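Local coordinates for hypothetical membrane spanning protein (Thermus thermophilus, PDB 2VPZ), which is probably the quinone-binding integral membrane subunit of a polysulfide reductase, passing electrons from membrane quinol to its partner subunits, at residues 33-38 / 48-53; 159-164 / 169-174. All blocks are in the same frame, centred on the assembly; numbering follows the deposited sequence.

Contact 1 (33-38 / 48-53) pairs helix 16-41 with helix 46-65, and contact 2 (159-164 / 169-174) joins the end of helix 148-166 to the loop that leads into helix 175-189. They follow one another in series along the chain, yet their centres lie about 12 Å apart on the same side of the chain's centre. Several contacts join them directly, among them a probable hydrogen bond between Tyr49 OH and Ser169 OG, 2.6 Å apart, and the packing of Leu34 CD1 3.9 Å from Trp171 CZ3. Two turn regions of the transmembrane bundle, well separated in sequence, are thereby tied together, away from the annotated quinone sites.

Contact 1 of 2, residues 33-38 / 48-53; sequences LLAALL and RYTLYA
Ala35 and Tyr49 mark the closest backbone approach, with CA atoms 4.9 Å apart where two helical segments run nearly antiparallel at 154°, their axes 8.3 Å from each other. This is a transmembrane helical hairpin: helix 16-41 and helix 46-65 are joined by a short connection, and the small Ala35 side chain at the crossing is consistent with this spacing. Its methyl CB sits 3.9 Å from Tyr49 CB and 3.5 Å from Thr50 OG1. That hydroxyl lies beside its own backbone N (chi1 -51°), which suits its hydrogen bond to Ala46 O one turn earlier in the helix; against the Ala35 methyl the contact is van der Waals packing. The Tyr49 ring, one face of which has Tyr52 CD1 above its rim, meets two leucines obliquely: Leu34 through CD1, 4.3 Å from Tyr49 CE2, and Leu38 through its own CD1. The same ring also meets that of Trp171, in the loop after helix 148-166, with the planes at about 60°, and the polar partner of its phenol oxygen is Ser169 in that loop. Across the two segments the nearest atom to the ring is Leu38 CD1, 3.6 Å from Tyr49 CD1.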
ATOM      1  N   LEU C  33      14.362 -42.584  28.389  1.00 53.38           N
ATOM      2  CA  LEU C  33      13.691 -43.479  27.418  1.00 53.39           C
ATOM      3  C   LEU C  33      14.357 -44.876  27.509  1.00 53.78           C
ATOM      4  O   LEU C  33      13.671 -45.906  27.511  1.00 53.94           O
ATOM      5  CB  LEU C  33      13.746 -42.942  25.946  1.00 52.83           C
ATOM      6  CG  LEU C  33      13.072 -43.847  24.874  1.00 51.48           C
ATOM      7  CD1 LEU C  33      11.542 -43.792  25.002  1.00 51.34           C
ATOM      8  CD2 LEU C  33      13.492 -43.449  23.448  1.00 51.00           C
ATOM      9  N   LEU C  34      15.691 -44.889  27.595  1.00 53.54           N
ATOM     10  CA  LEU C  34      16.471 -46.110  27.753  1.00 54.01           C
ATOM     11  C   LEU C  34      16.052 -46.857  29.045  1.00 54.39           C
ATOM     12  O   LEU C  34      15.777 -48.062  29.005  1.00 54.44           O
ATOM     13  CB  LEU C  34      17.977 -45.817  27.778  1.00 54.21           C
ATOM     14  CG  LEU C  34      18.548 -45.326  26.435  1.00 54.54           C
ATOM     15  CD1 LEU C  34      20.067 -45.582  26.393  1.00 55.30           C
ATOM     16  CD2 LEU C  34      17.838 -46.044  25.259  1.00 54.05           C
ATOM     17  N   ALA C  35      15.996 -46.159  30.176  1.00 54.05           N
ATOM     18  CA  ALA C  35      15.580 -46.778  31.433  1.00 55.09           C
ATOM     19  C   ALA C  35      14.146 -47.368  31.326  1.00 56.43           C
ATOM     20  O   ALA C  35      13.872 -48.449  31.867  1.00 56.70           O
ATOM     21  CB  ALA C  35      15.656 -45.776  32.614  1.00 53.85           C
ATOM     22  N   ALA C  36      13.244 -46.680  30.625  1.00 56.83           N
ATOM     23  CA  ALA C  36      11.850 -47.140  30.442  1.00 56.34           C
ATOM     24  C   ALA C  36      11.745 -48.438  29.598  1.00 56.29           C
ATOM     25  O   ALA C  36      11.093 -49.406  29.997  1.00 56.25           O
ATOM     26  CB  ALA C  36      10.976 -46.010  29.801  1.00 56.54           C
ATOM     27  N   LEU C  37      12.393 -48.431  28.428  1.00 55.64           N
ATOM     28  CA  LEU C  37      12.447 -49.574  27.521  1.00 55.26           C
ATOM     29  C   LEU C  37      13.172 -50.787  28.175  1.00 56.08           C
ATOM     30  O   LEU C  37      12.924 -51.940  27.807  1.00 56.14           O
ATOM     31  CB  LEU C  37      13.137 -49.199  26.180  1.00 54.34           C
ATOM     32  CG  LEU C  37      12.453 -48.214  25.198  1.00 53.13           C
ATOM     33  CD1 LEU C  37      13.309 -48.007  23.936  1.00 52.37           C
ATOM     34  CD2 LEU C  37      11.064 -48.736  24.805  1.00 52.02           C
ATOM     35  N   LEU C  38      14.076 -50.519  29.118  1.00 56.48           N
ATOM     36  CA  LEU C  38      14.823 -51.572  29.835  1.00 56.52           C
ATOM     37  C   LEU C  38      13.899 -52.222  30.876  1.00 57.11           C
ATOM     38  O   LEU C  38      13.794 -53.445  30.944  1.00 57.35           O
ATOM     39  CB  LEU C  38      16.132 -51.058  30.467  1.00 56.08           C
ATOM     40  CG  LEU C  38      17.321 -50.860  29.499  1.00 55.53           C
ATOM     41  CD1 LEU C  38      18.461 -50.087  30.187  1.00 55.66           C
ATOM     42  CD2 LEU C  38      17.816 -52.220  28.967  1.00 55.34           C
ATOM     43  N   ARG C  48      20.074 -49.011  37.203  1.00 68.19           N
ATOM     44  CA  ARG C  48      21.074 -47.969  37.208  1.00 67.44           C
ATOM     45  C   ARG C  48      20.809 -46.979  36.062  1.00 65.80           C
ATOM     46  O   ARG C  48      21.222 -45.829  36.140  1.00 66.18           O
ATOM     47  CB  ARG C  48      22.484 -48.553  37.104  1.00 68.84           C
ATOM     48  CG  ARG C  48      22.773 -49.187  35.769  1.00 70.76           C
ATOM     49  CD  ARG C  48      24.080 -49.935  35.799  1.00 73.19           C
ATOM     50  NE  ARG C  48      25.193 -49.154  35.282  1.00 75.67           N
ATOM     51  CZ  ARG C  48      25.855 -49.463  34.175  1.00 77.25           C
ATOM     52  NH1 ARG C  48      25.498 -50.537  33.493  1.00 76.89           N
ATOM     53  NH2 ARG C  48      26.857 -48.700  33.758  1.00 77.93           N
ATOM     54  N   TYR C  49      20.131 -47.396  34.997  1.00 63.95           N
ATOM     55  CA  TYR C  49      19.821 -46.421  33.951  1.00 62.61           C
ATOM     56  C   TYR C  49      18.765 -45.446  34.509  1.00 62.65           C
ATOM     57  O   TYR C  49      18.715 -44.276  34.136  1.00 62.79           O
ATOM     58  CB  TYR C  49      19.369 -47.055  32.626  1.00 60.89           C
ATOM     59  CG  TYR C  49      20.549 -47.324  31.700  1.00 59.05           C
ATOM     60  CD1 TYR C  49      21.260 -48.527  31.773  1.00 57.76           C
ATOM     61  CD2 TYR C  49      21.004 -46.342  30.818  1.00 57.78           C
ATOM     62  CE1 TYR C  49      22.397 -48.744  30.995  1.00 56.75           C
ATOM     63  CE2 TYR C  49      22.141 -46.541  30.034  1.00 57.08           C
ATOM     64  CZ  TYR C  49      22.837 -47.748  30.127  1.00 56.86           C
ATOM     65  OH  TYR C  49      23.957 -47.961  29.354  1.00 55.72           O
ATOM     66  N   THR C  50      17.957 -45.924  35.447  1.00 62.06           N
ATOM     67  CA  THR C  50      16.958 -45.097  36.078  1.00 62.26           C
ATOM     68  C   THR C  50      17.643 -44.079  37.036  1.00 62.21           C
ATOM     69  O   THR C  50      17.259 -42.896  37.107  1.00 61.74           O
ATOM     70  CB  THR C  50      15.898 -45.978  36.819  1.00 62.36           C
ATOM     71  OG1 THR C  50      15.410 -46.976  35.931  1.00 62.58           O
ATOM     72  CG2 THR C  50      14.734 -45.115  37.340  1.00 62.23           C
ATOM     73  N   LEU C  51      18.692 -44.503  37.742  1.00 62.32           N
ATOM     74  CA  LEU C  51      19.410 -43.586  38.635  1.00 62.89           C
ATOM     75  C   LEU C  51      19.947 -42.365  37.834  1.00 63.29           C
ATOM     76  O   LEU C  51      19.766 -41.219  38.259  1.00 63.98           O
ATOM     77  CB  LEU C  51      20.589 -44.253  39.401  1.00 62.35           C
ATOM     78  CG  LEU C  51      21.403 -43.295  40.304  1.00 62.38           C
ATOM     79  CD1 LEU C  51      20.528 -42.725  41.459  1.00 62.30           C
ATOM     80  CD2 LEU C  51      22.649 -43.998  40.887  1.00 61.48           C
ATOM     81  N   TYR C  52      20.576 -42.650  36.691  1.00 63.10           N
ATOM     82  CA  TYR C  52      21.183 -41.708  35.716  1.00 62.77           C
ATOM     83  C   TYR C  52      20.196 -40.711  35.073  1.00 62.40           C
ATOM     84  O   TYR C  52      20.485 -39.499  34.893  1.00 63.04           O
ATOM     85  CB  TYR C  52      21.827 -42.500  34.582  1.00 62.74           C
ATOM     86  CG  TYR C  52      22.937 -43.482  34.858  1.00 63.18           C
ATOM     87  CD1 TYR C  52      23.280 -44.425  33.891  1.00 64.12           C
ATOM     88  CD2 TYR C  52      23.734 -43.436  36.022  1.00 64.17           C
ATOM     89  CE1 TYR C  52      24.348 -45.296  34.023  1.00 64.72           C
ATOM     90  CE2 TYR C  52      24.831 -44.319  36.195  1.00 64.84           C
ATOM     91  CZ  TYR C  52      25.125 -45.252  35.182  1.00 65.21           C
ATOM     92  OH  TYR C  52      26.204 -46.091  35.319  1.00 66.42           O
ATOM     93  N   ALA C  53      19.053 -41.229  34.644  1.00 61.50           N
ATOM     94  CA  ALA C  53      18.018 -40.399  34.042  1.00 61.11           C
ATOM     95  C   ALA C  53      17.522 -39.453  35.154  1.00 60.98           C
ATOM     96  O   ALA C  53      17.158 -38.307  34.875  1.00 61.18           O
ATOM     97  CB  ALA C  53      16.854 -41.277  33.484  1.00 61.58           C
TER

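Contact 2 of 2, residues 159-164 / 169-174; sequences LALGLA and SPWALF
The C-terminal end of helix 148-166 is met here by the loop that follows it, and the chain folds back so that Ala164 faces Ser169 and Leu161 faces Ala172, with CA atoms 5.7 Å apart between Ala164 and Ser169. One hydrogen bond joins the two segments: Ser169 N gives its hydrogen to Ala164 O at 3.1 Å, with an N-H...O angle of 158° and the donor tilted 22° from the carbonyl plane. A carbonyl in the last turns of the helix thus receives its bond from the loop. The rest is apolar packing within a turn between consecutive transmembrane helices of this polysulfide reductase family member. Ala172 CB touches both Leu161 CD2, at 3.9 Å, and Ala164 CB, at 4.1 Å, two neighbours on the same helix face. Trp171 holds CG between its backbone N and carbonyl carbon (chi1 53°), and its six-membered ring reaches back to the helix: CH2 comes within 4.0 Å of Ala164 CB, while Leu161 CD2 approaches the ring edge near its plane, 4.3 Å from CZ3. Ser169 CB lies 3.4 Å above one face of the indole, offset toward the rim. The indole nitrogen turns to the connection between helices 16-41 and 46-65, where Trp171 NE1 is hydrogen-bonded to Glu45 OE2. Farther along the loop, Phe174 packs on Phe174 of a second copy of this protein.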
ATOM      1  N   LEU C 159      22.751 -38.739  21.717  1.00 48.19           N
ATOM      2  CA  LEU C 159      23.412 -38.403  23.003  1.00 49.07           C
ATOM      3  C   LEU C 159      23.251 -39.527  24.054  1.00 49.69           C
ATOM      4  O   LEU C 159      24.228 -39.930  24.676  1.00 50.55           O
ATOM      5  CB  LEU C 159      22.911 -37.070  23.614  1.00 47.27           C
ATOM      6  CG  LEU C 159      23.210 -35.762  22.858  1.00 46.33           C
ATOM      7  CD1 LEU C 159      22.723 -34.539  23.654  1.00 46.73           C
ATOM      8  CD2 LEU C 159      24.711 -35.651  22.579  1.00 44.63           C
ATOM      9  N   ALA C 160      22.030 -40.007  24.258  1.00 49.46           N
ATOM     10  CA  ALA C 160      21.799 -41.074  25.229  1.00 50.88           C
ATOM     11  C   ALA C 160      22.516 -42.406  24.876  1.00 52.36           C
ATOM     12  O   ALA C 160      23.190 -43.009  25.732  1.00 52.48           O
ATOM     13  CB  ALA C 160      20.276 -41.331  25.434  1.00 50.82           C
ATOM     14  N   LEU C 161      22.383 -42.854  23.630  1.00 52.17           N
ATOM     15  CA  LEU C 161      23.001 -44.101  23.151  1.00 52.87           C
ATOM     16  C   LEU C 161      24.548 -44.014  23.079  1.00 52.92           C
ATOM     17  O   LEU C 161      25.254 -45.021  23.277  1.00 52.48           O
ATOM     18  CB  LEU C 161      22.395 -44.538  21.791  1.00 53.37           C
ATOM     19  CG  LEU C 161      20.914 -45.014  21.781  1.00 52.81           C
ATOM     20  CD1 LEU C 161      20.349 -45.096  20.341  1.00 51.83           C
ATOM     21  CD2 LEU C 161      20.802 -46.377  22.492  1.00 53.35           C
ATOM     22  N   GLY C 162      25.054 -42.814  22.801  1.00 52.29           N
ATOM     23  CA  GLY C 162      26.482 -42.560  22.757  1.00 52.29           C
ATOM     24  C   GLY C 162      27.091 -42.707  24.152  1.00 52.80           C
ATOM     25  O   GLY C 162      28.212 -43.207  24.309  1.00 52.76           O
ATOM     26  N   LEU C 163      26.336 -42.284  25.170  1.00 53.34           N
ATOM     27  CA  LEU C 163      26.703 -42.361  26.605  1.00 55.48           C
ATOM     28  C   LEU C 163      26.652 -43.856  27.067  1.00 56.86           C
ATOM     29  O   LEU C 163      27.606 -44.373  27.684  1.00 56.53           O
ATOM     30  CB  LEU C 163      25.750 -41.482  27.469  1.00 53.72           C
ATOM     31  CG  LEU C 163      26.060 -41.031  28.907  1.00 53.95           C
ATOM     32  CD1 LEU C 163      25.056 -41.639  29.894  1.00 54.05           C
ATOM     33  CD2 LEU C 163      27.504 -41.398  29.304  1.00 53.06           C
ATOM     34  N   ALA C 164      25.544 -44.531  26.737  1.00 57.80           N
ATOM     35  CA  ALA C 164      25.322 -45.951  27.042  1.00 58.44           C
ATOM     36  C   ALA C 164      26.469 -46.824  26.513  1.00 59.36           C
ATOM     37  O   ALA C 164      26.891 -47.771  27.185  1.00 60.19           O
ATOM     38  CB  ALA C 164      23.963 -46.435  26.431  1.00 59.44           C
ATOM     39  N   SER C 169      27.594 -50.758  27.562  1.00 62.78           N
ATOM     40  CA  SER C 169      26.375 -51.569  27.400  1.00 62.48           C
ATOM     41  C   SER C 169      26.464 -52.093  25.934  1.00 62.94           C
ATOM     42  O   SER C 169      26.617 -51.293  24.991  1.00 62.04           O
ATOM     43  CB  SER C 169      25.090 -50.735  27.645  1.00 61.77           C
ATOM     44  OG  SER C 169      25.034 -50.243  28.967  1.00 60.89           O
ATOM     45  N   PRO C 170      26.390 -53.451  25.721  1.00 64.05           N
ATOM     46  CA  PRO C 170      26.446 -54.138  24.410  1.00 64.11           C
ATOM     47  C   PRO C 170      25.387 -53.796  23.298  1.00 64.12           C
ATOM     48  O   PRO C 170      25.713 -53.775  22.092  1.00 63.92           O
ATOM     49  CB  PRO C 170      26.479 -55.637  24.772  1.00 64.93           C
ATOM     50  CG  PRO C 170      26.637 -55.705  26.302  1.00 64.17           C
ATOM     51  CD  PRO C 170      26.026 -54.400  26.785  1.00 64.32           C
ATOM     52  N   TRP C 171      24.146 -53.576  23.737  1.00 63.57           N
ATOM     53  CA  TRP C 171      22.944 -53.186  22.937  1.00 63.13           C
ATOM     54  C   TRP C 171      22.913 -51.621  22.876  1.00 63.68           C
ATOM     55  O   TRP C 171      22.576 -51.008  23.816  1.00 64.94           O
ATOM     56  CB  TRP C 171      21.667 -53.587  23.665  1.00 62.41           C
ATOM     57  CG  TRP C 171      21.665 -53.040  25.121  1.00 61.87           C
ATOM     58  CD1 TRP C 171      22.014 -53.730  26.249  1.00 62.33           C
ATOM     59  CD2 TRP C 171      21.413 -51.666  25.569  1.00 62.03           C
ATOM     60  NE1 TRP C 171      22.005 -52.889  27.340  1.00 63.10           N
ATOM     61  CE2 TRP C 171      21.646 -51.625  26.949  1.00 62.56           C
ATOM     62  CE3 TRP C 171      21.028 -50.464  24.916  1.00 61.79           C
ATOM     63  CZ2 TRP C 171      21.505 -50.426  27.708  1.00 62.59           C
ATOM     64  CZ3 TRP C 171      20.903 -49.277  25.647  1.00 61.85           C
ATOM     65  CH2 TRP C 171      21.142 -49.271  27.036  1.00 62.17           C
ATOM     66  N   ALA C 172      23.275 -50.981  21.779  1.00 62.20           N
ATOM     67  CA  ALA C 172      23.292 -49.512  21.711  1.00 61.59           C
ATOM     68  C   ALA C 172      24.297 -49.079  20.623  1.00 60.57           C
ATOM     69  O   ALA C 172      24.020 -48.110  19.901  1.00 61.16           O
ATOM     70  CB  ALA C 172      23.684 -48.874  23.108  1.00 59.67           C
ATOM     71  N   LEU C 173      25.417 -49.781  20.477  1.00 59.11           N
ATOM     72  CA  LEU C 173      26.387 -49.422  19.396  1.00 58.70           C
ATOM     73  C   LEU C 173      25.836 -49.690  17.986  1.00 58.88           C
ATOM     74  O   LEU C 173      26.419 -49.201  17.007  1.00 58.75           O
ATOM     75  CB  LEU C 173      27.818 -50.075  19.490  1.00 57.89           C
ATOM     76  CG  LEU C 173      28.696 -49.746  18.239  1.00 57.10           C
ATOM     77  CD1 LEU C 173      29.236 -48.294  18.283  1.00 56.21           C
ATOM     78  CD2 LEU C 173      29.852 -50.751  18.096  1.00 56.76           C
ATOM     79  N   PHE C 174      24.767 -50.476  17.862  1.00 58.39           N
ATOM     80  CA  PHE C 174      24.130 -50.680  16.534  1.00 57.34           C
ATOM     81  C   PHE C 174      23.007 -49.591  16.434  1.00 56.10           C
ATOM     82  O   PHE C 174      22.973 -48.837  15.448  1.00 56.19           O
ATOM     83  CB  PHE C 174      23.609 -52.141  16.333  1.00 56.23           C
ATOM     84  CG  PHE C 174      22.678 -52.332  15.136  1.00 55.10           C
ATOM     85  CD1 PHE C 174      23.087 -52.055  13.823  1.00 54.30           C
ATOM     86  CD2 PHE C 174      21.364 -52.756  15.349  1.00 55.33           C
ATOM     87  CE1 PHE C 174      22.185 -52.191  12.736  1.00 54.55           C
ATOM     88  CE2 PHE C 174      20.455 -52.897  14.291  1.00 55.06           C
ATOM     89  CZ  PHE C 174      20.864 -52.612  12.980  1.00 54.34           C
TER